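Local coordinates for extracellular ligand-binding receptor (Desulfitobacterium hafniense, PDB 4Q6B), which probably serves as the extracellular substrate-binding component of an amino-acid ABC transporter, holding leucine in the cleft between its two lobes, at residues I135-Y149 and Q169-G181. Sequence-based numbering, arbitrary orientation.
Sequences IYLAEQGHERMVIYY and QGITIVDRFNYYG. With CA (calcium ion), chain E; CA (calcium ion), chain D.
The rings of Tyr148 and Phe177 form an offset stack, centroids 4.6 Å apart and planes at 25°, with Tyr148 CD1 over one face of Phe177. Tyr148 CG lies anti to the backbone N (chi1 178°), whereas Phe177 CG sits between its own N and carbonyl carbon (chi1 73°), which swings the ring across to Tyr148; Val146 CG1 meets the edge of the Phe177 ring, 3.6 Å from CE1. With an alanine in place of Phe177, the Tyr148 ring would probably lose its stacking partner and a gap would open beside Val146. Beyond, Tyr148 OH reaches Tyr180 CE1 at 3.6 Å, completing an aromatic cluster. At the strands' C-terminal ends, Arg176 NH2 lies over one face of the Tyr149 ring and Asn178 CB over the other, the latter a CH-pi contact; Arg176 CD is 3.5 Å from Tyr149 CE2, and its guanidinium salt-bridges Glu163. On the sheet face of Arg176, Ile147 CD1 packs crosswise on Ile173 CD1 (3.9 Å). Ile171 CG2 touches Met145 CG and SE. Six backbone hydrogen bonds join the parallel strands. Asp175 OD1 and Arg176 O bind one calcium ion, Gly170 O another; Asp175 OD2 bonds Trp193 NE1 and Lys192. Strands 144-149 and 172-177 flank helix 153-168 in a beta-alpha-beta unit; 172-177 is the edge strand, 200-204 lies beyond 144-149, helix 183-195 covers the Phe177 face and helix 153-168 the Ile173 and Arg176 face, touching Tyr149 too.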
loop_
_atom_site.group_PDB
_atom_site.type_symbol
_atom_site.label_atom_id
_atom_site.label_comp_id
_atom_site.label_asym_id
_atom_site.label_seq_id
_atom_site.Cartn_x
_atom_site.Cartn_y
_atom_site.Cartn_z
ATOM N N ILE A 135 17.327 -4.714 4.728
ATOM C CA ILE A 135 18.486 -3.817 4.858
ATOM C C ILE A 135 18.554 -3.202 6.245
ATOM O O ILE A 135 19.614 -3.162 6.848
ATOM C CB ILE A 135 18.484 -2.734 3.764
ATOM C CG1 ILE A 135 18.874 -3.425 2.450
ATOM C CG2 ILE A 135 19.487 -1.597 4.111
ATOM C CD1 ILE A 135 18.697 -2.589 1.236
ATOM N N TYR A 136 17.431 -2.721 6.730
ATOM C CA TYR A 136 17.374 -2.058 8.027
ATOM C C TYR A 136 17.669 -3.062 9.130
ATOM O O TYR A 136 18.449 -2.784 10.057
ATOM C CB TYR A 136 15.988 -1.438 8.239
ATOM C CG TYR A 136 15.871 -0.803 9.610
ATOM C CD1 TYR A 136 16.490 0.405 9.890
ATOM C CD2 TYR A 136 15.154 -1.438 10.631
ATOM C CE1 TYR A 136 16.377 0.980 11.151
ATOM C CE2 TYR A 136 15.044 -0.871 11.878
ATOM C CZ TYR A 136 15.650 0.328 12.130
ATOM O OH TYR A 136 15.546 0.871 13.398
ATOM N N LEU A 137 17.033 -4.233 9.040
ATOM C CA LEU A 137 17.159 -5.212 10.130
ATOM C C LEU A 137 18.588 -5.712 10.231
ATOM O O LEU A 137 19.132 -5.885 11.338
ATOM C CB LEU A 137 16.181 -6.365 9.928
ATOM C CG LEU A 137 14.720 -5.932 10.156
ATOM C CD1 LEU A 137 13.824 -7.070 9.637
ATOM C CD2 LEU A 137 14.455 -5.635 11.652
ATOM N N ALA A 138 19.247 -5.887 9.091
ATOM C CA ALA A 138 20.640 -6.316 9.160
ATOM C C ALA A 138 21.495 -5.210 9.771
ATOM O O ALA A 138 22.397 -5.488 10.530
ATOM C CB ALA A 138 21.171 -6.717 7.815
ATOM N N GLU A 139 21.233 -3.953 9.438
ATOM C CA GLU A 139 22.067 -2.896 10.035
ATOM C C GLU A 139 21.834 -2.810 11.564
ATOM O O GLU A 139 22.731 -2.407 12.354
ATOM C CB GLU A 139 21.745 -1.587 9.357
ATOM C CG GLU A 139 22.576 -0.400 9.915
ATOM C CD GLU A 139 21.859 0.336 11.043
ATOM O OE1 GLU A 139 22.555 0.887 11.950
ATOM O OE2 GLU A 139 20.601 0.371 11.004
ATOM N N GLN A 140 20.637 -3.212 11.989
ATOM C CA GLN A 140 20.304 -3.270 13.414
ATOM C C GLN A 140 20.882 -4.493 14.130
ATOM O O GLN A 140 20.760 -4.627 15.338
ATOM C CB GLN A 140 18.795 -3.134 13.640
ATOM C CG GLN A 140 18.260 -1.800 13.189
ATOM C CD GLN A 140 18.785 -0.680 14.056
ATOM O OE1 GLN A 140 18.519 -0.649 15.259
ATOM N NE2 GLN A 140 19.562 0.225 13.471
ATOM N N GLY A 141 21.532 -5.385 13.408
ATOM C CA GLY A 141 22.227 -6.483 14.087
ATOM C C GLY A 141 21.433 -7.790 14.102
ATOM O O GLY A 141 21.808 -8.720 14.824
ATOM N N HIS A 142 20.361 -7.884 13.328
ATOM C CA HIS A 142 19.678 -9.157 13.224
ATOM C C HIS A 142 20.479 -10.153 12.419
ATOM O O HIS A 142 21.062 -9.802 11.411
ATOM C CB HIS A 142 18.292 -8.981 12.642
ATOM C CG HIS A 142 17.372 -8.264 13.564
ATOM N ND1 HIS A 142 16.556 -8.923 14.452
ATOM C CD2 HIS A 142 17.187 -6.946 13.786
ATOM C CE1 HIS A 142 15.887 -8.037 15.163
ATOM N NE2 HIS A 142 16.243 -6.831 14.771
ATOM N N GLU A 143 20.502 -11.395 12.887
ATOM C CA GLU A 143 21.220 -12.465 12.193
ATOM C C GLU A 143 20.426 -13.748 11.990
ATOM O O GLU A 143 20.722 -14.513 11.067
ATOM C CB GLU A 143 22.509 -12.832 12.952
ATOM C CG GLU A 143 23.406 -11.624 13.199
ATOM C CD GLU A 143 24.848 -11.979 13.496
ATOM O OE1 GLU A 143 25.146 -13.156 13.738
ATOM O OE2 GLU A 143 25.682 -11.055 13.473
ATOM N N ARG A 144 19.508 -14.061 12.922
ATOM C CA ARG A 144 18.772 -15.339 12.927
ATOM C C ARG A 144 17.296 -15.022 13.187
ATOM O O ARG A 144 16.954 -14.590 14.273
ATOM C CB ARG A 144 19.298 -16.260 14.033
ATOM C CG ARG A 144 20.816 -16.508 13.983
ATOM C CD ARG A 144 21.291 -17.805 14.676
ATOM N NE ARG A 144 21.781 -18.688 13.613
ATOM C CZ ARG A 144 21.553 -19.994 13.495
ATOM N NH1 ARG A 144 20.866 -20.670 14.417
ATOM N NH2 ARG A 144 22.042 -20.638 12.442
HETATM N N MSE A 145 16.425 -15.185 12.193
HETATM C CA MSE A 145 15.050 -14.718 12.360
HETATM C C MSE A 145 14.046 -15.841 12.056
HETATM O O MSE A 145 14.369 -16.861 11.409
HETATM C CB MSE A 145 14.780 -13.492 11.465
HETATM C CG MSE A 145 15.534 -12.230 11.948
HETATM SE SE MSE A 145 15.040 -10.727 10.891
HETATM C CE MSE A 145 13.162 -10.551 11.474
ATOM N N VAL A 146 12.811 -15.642 12.517
ATOM C CA VAL A 146 11.701 -16.580 12.254
ATOM C C VAL A 146 10.659 -15.886 11.378
ATOM O O VAL A 146 10.455 -14.694 11.509
ATOM C CB VAL A 146 11.030 -17.048 13.580
ATOM C CG1 VAL A 146 9.692 -17.781 13.342
ATOM C CG2 VAL A 146 11.962 -18.010 14.356
ATOM N N ILE A 147 9.995 -16.614 10.481
ATOM C CA ILE A 147 8.948 -16.001 9.656
ATOM C C ILE A 147 7.629 -16.701 9.973
ATOM O O ILE A 147 7.525 -17.928 9.849
ATOM C CB ILE A 147 9.238 -16.127 8.137
ATOM C CG1 ILE A 147 10.486 -15.318 7.740
ATOM C CG2 ILE A 147 8.040 -15.606 7.284
ATOM C CD1 ILE A 147 10.874 -15.570 6.275
ATOM N N TYR A 148 6.619 -15.933 10.395
ATOM C CA TYR A 148 5.248 -16.460 10.576
ATOM C C TYR A 148 4.501 -16.023 9.342
ATOM O O TYR A 148 4.452 -14.831 9.053
ATOM C CB TYR A 148 4.596 -15.819 11.817
ATOM C CG TYR A 148 3.165 -16.235 12.089
ATOM C CD1 TYR A 148 2.761 -17.574 11.991
ATOM C CD2 TYR A 148 2.232 -15.303 12.523
ATOM C CE1 TYR A 148 1.418 -17.975 12.287
ATOM C CE2 TYR A 148 0.931 -15.669 12.826
ATOM C CZ TYR A 148 0.523 -17.007 12.719
ATOM O OH TYR A 148 -0.774 -17.377 12.990
ATOM N N TYR A 149 3.932 -16.949 8.582
ATOM C CA TYR A 149 3.354 -16.529 7.305
ATOM C C TYR A 149 1.980 -17.151 7.044
ATOM O O TYR A 149 1.641 -18.150 7.662
ATOM C CB TYR A 149 4.313 -16.853 6.142
ATOM C CG TYR A 149 4.445 -18.318 5.877
ATOM C CD1 TYR A 149 3.733 -18.933 4.837
ATOM C CD2 TYR A 149 5.274 -19.100 6.664
ATOM C CE1 TYR A 149 3.814 -20.287 4.630
ATOM C CE2 TYR A 149 5.370 -20.452 6.453
ATOM C CZ TYR A 149 4.662 -21.032 5.437
ATOM O OH TYR A 149 4.769 -22.388 5.226
ATOM N N GLN A 169 21.538 -10.251 3.040
ATOM C CA GLN A 169 22.054 -9.406 4.110
ATOM C C GLN A 169 22.810 -10.183 5.192
ATOM O O GLN A 169 23.265 -9.608 6.158
ATOM C CB GLN A 169 20.932 -8.612 4.760
ATOM C CG GLN A 169 20.249 -7.616 3.858
ATOM C CD GLN A 169 21.183 -6.521 3.412
ATOM O OE1 GLN A 169 21.820 -5.883 4.220
ATOM N NE2 GLN A 169 21.267 -6.313 2.114
ATOM N N GLY A 170 22.901 -11.493 5.031
ATOM C CA GLY A 170 23.522 -12.368 6.023
ATOM C C GLY A 170 22.601 -12.786 7.154
ATOM O O GLY A 170 23.061 -13.263 8.205
ATOM N N ILE A 171 21.304 -12.622 6.962
ATOM C CA ILE A 171 20.322 -13.119 7.939
ATOM C C ILE A 171 19.853 -14.499 7.561
ATOM O O ILE A 171 19.434 -14.741 6.411
ATOM C CB ILE A 171 19.123 -12.142 8.015
ATOM C CG1 ILE A 171 19.612 -10.749 8.429
ATOM C CG2 ILE A 171 18.042 -12.626 8.987
ATOM C CD1 ILE A 171 18.506 -9.695 8.288
ATOM N N THR A 172 19.917 -15.431 8.531
ATOM C CA THR A 172 19.465 -16.794 8.333
ATOM C C THR A 172 18.040 -16.883 8.851
ATOM O O THR A 172 17.745 -16.343 9.925
ATOM C CB THR A 172 20.341 -17.734 9.177
ATOM O OG1 THR A 172 21.704 -17.609 8.753
ATOM C CG2 THR A 172 19.904 -19.181 9.032
ATOM N N ILE A 173 17.172 -17.561 8.109
ATOM C CA ILE A 173 15.835 -17.849 8.579
ATOM C C ILE A 173 15.899 -19.199 9.276
ATOM O O ILE A 173 16.059 -20.232 8.623
ATOM C CB ILE A 173 14.811 -17.876 7.427
ATOM C CG1 ILE A 173 14.776 -16.509 6.701
ATOM C CG2 ILE A 173 13.411 -18.251 7.954
ATOM C CD1 ILE A 173 14.467 -15.291 7.653
ATOM N N VAL A 174 15.797 -19.202 10.604
ATOM C CA VAL A 174 15.981 -20.436 11.352
ATOM C C VAL A 174 14.685 -21.254 11.468
ATOM O O VAL A 174 14.729 -22.438 11.759
ATOM C CB VAL A 174 16.584 -20.177 12.759
ATOM C CG1 VAL A 174 17.952 -19.493 12.631
ATOM C CG2 VAL A 174 15.612 -19.360 13.628
ATOM N N ASP A 175 13.531 -20.624 11.236
ATOM C CA ASP A 175 12.288 -21.401 11.193
ATOM C C ASP A 175 11.242 -20.586 10.461
ATOM O O ASP A 175 11.244 -19.378 10.532
ATOM C CB ASP A 175 11.793 -21.736 12.609
ATOM C CG ASP A 175 10.644 -22.758 12.629
ATOM O OD1 ASP A 175 10.506 -23.592 11.679
ATOM O OD2 ASP A 175 9.890 -22.755 13.648
ATOM N N ARG A 176 10.361 -21.252 9.733
ATOM C CA ARG A 176 9.181 -20.584 9.199
ATOM C C ARG A 176 7.997 -21.452 9.607
ATOM O O ARG A 176 8.122 -22.704 9.763
ATOM C CB ARG A 176 9.268 -20.405 7.661
ATOM C CG ARG A 176 9.033 -21.677 6.892
ATOM C CD ARG A 176 8.626 -21.371 5.455
ATOM N NE ARG A 176 9.532 -20.425 4.812
ATOM C CZ ARG A 176 9.257 -19.797 3.667
ATOM N NH1 ARG A 176 10.136 -18.947 3.136
ATOM N NH2 ARG A 176 8.099 -20.009 3.057
ATOM N N PHE A 177 6.864 -20.817 9.900
ATOM C CA PHE A 177 5.669 -21.555 10.361
ATOM C C PHE A 177 4.402 -20.798 9.982
ATOM O O PHE A 177 4.446 -19.578 9.744
ATOM C CB PHE A 177 5.712 -21.853 11.873
ATOM C CG PHE A 177 5.465 -20.633 12.768
ATOM C CD1 PHE A 177 6.353 -19.550 12.793
ATOM C CD2 PHE A 177 4.329 -20.566 13.592
ATOM C CE1 PHE A 177 6.132 -18.439 13.647
ATOM C CE2 PHE A 177 4.109 -19.454 14.444
ATOM C CZ PHE A 177 5.000 -18.384 14.451
ATOM N N ASN A 178 3.281 -21.516 9.886
ATOM C CA ASN A 178 2.034 -20.877 9.457
ATOM C C ASN A 178 0.820 -21.167 10.333
ATOM O O ASN A 178 -0.306 -20.688 10.066
ATOM C CB ASN A 178 1.744 -21.242 8.021
ATOM C CG ASN A 178 1.525 -22.738 7.831
ATOM O OD1 ASN A 178 2.383 -23.433 7.295
ATOM N ND2 ASN A 178 0.380 -23.229 8.256
ATOM N N TYR A 179 1.034 -21.970 11.374
ATOM C CA TYR A 179 -0.055 -22.333 12.275
ATOM C C TYR A 179 0.486 -22.707 13.640
ATOM O O TYR A 179 1.515 -23.382 13.722
ATOM C CB TYR A 179 -0.846 -23.518 11.725
ATOM C CG TYR A 179 -2.052 -23.901 12.573
ATOM C CD1 TYR A 179 -3.187 -23.116 12.570
ATOM C CD2 TYR A 179 -2.059 -25.051 13.387
ATOM C CE1 TYR A 179 -4.293 -23.428 13.329
ATOM C CE2 TYR A 179 -3.171 -25.371 14.152
ATOM C CZ TYR A 179 -4.272 -24.558 14.130
ATOM O OH TYR A 179 -5.386 -24.862 14.864
ATOM N N TYR A 180 -0.233 -22.300 14.693
ATOM C CA TYR A 180 -0.064 -22.870 16.033
ATOM C C TYR A 180 -1.450 -23.048 16.646
ATOM O O TYR A 180 -2.326 -22.211 16.409
ATOM C CB TYR A 180 0.842 -21.972 16.907
ATOM C CG TYR A 180 0.314 -20.583 17.142
ATOM C CD1 TYR A 180 0.438 -19.591 16.180
ATOM C CD2 TYR A 180 -0.299 -20.257 18.331
ATOM C CE1 TYR A 180 -0.056 -18.325 16.406
ATOM C CE2 TYR A 180 -0.802 -19.000 18.556
ATOM C CZ TYR A 180 -0.685 -18.050 17.592
ATOM O OH TYR A 180 -1.207 -16.816 17.842
ATOM N N GLY A 181 -1.660 -24.125 17.408
ATOM C CA GLY A 181 -2.983 -24.457 17.902
ATOM C C GLY A 181 -3.435 -23.788 19.186
ATOM O O GLY A 181 -4.637 -23.625 19.401
HETATM CA CA CA E . 8.786 -24.827 10.476
HETATM CA CA CA D . 25.072 -14.280 9.002
HETATM O O HOH W 1 22.146 -3.603 5.445
HETATM O O HOH W 2 23.167 -15.581 10.168
HETATM O O HOH W 3 26.148 -14.436 11.257
HETATM O O HOH W 4 -2.150 -19.852 13.362
HETATM O O HOH W 5 24.566 -15.723 6.612
HETATM O O HOH W 6 25.086 -12.314 9.750
HETATM O O HOH W 7 26.081 -16.585 9.014
HETATM O O HOH W 8 6.231 -25.920 10.253
#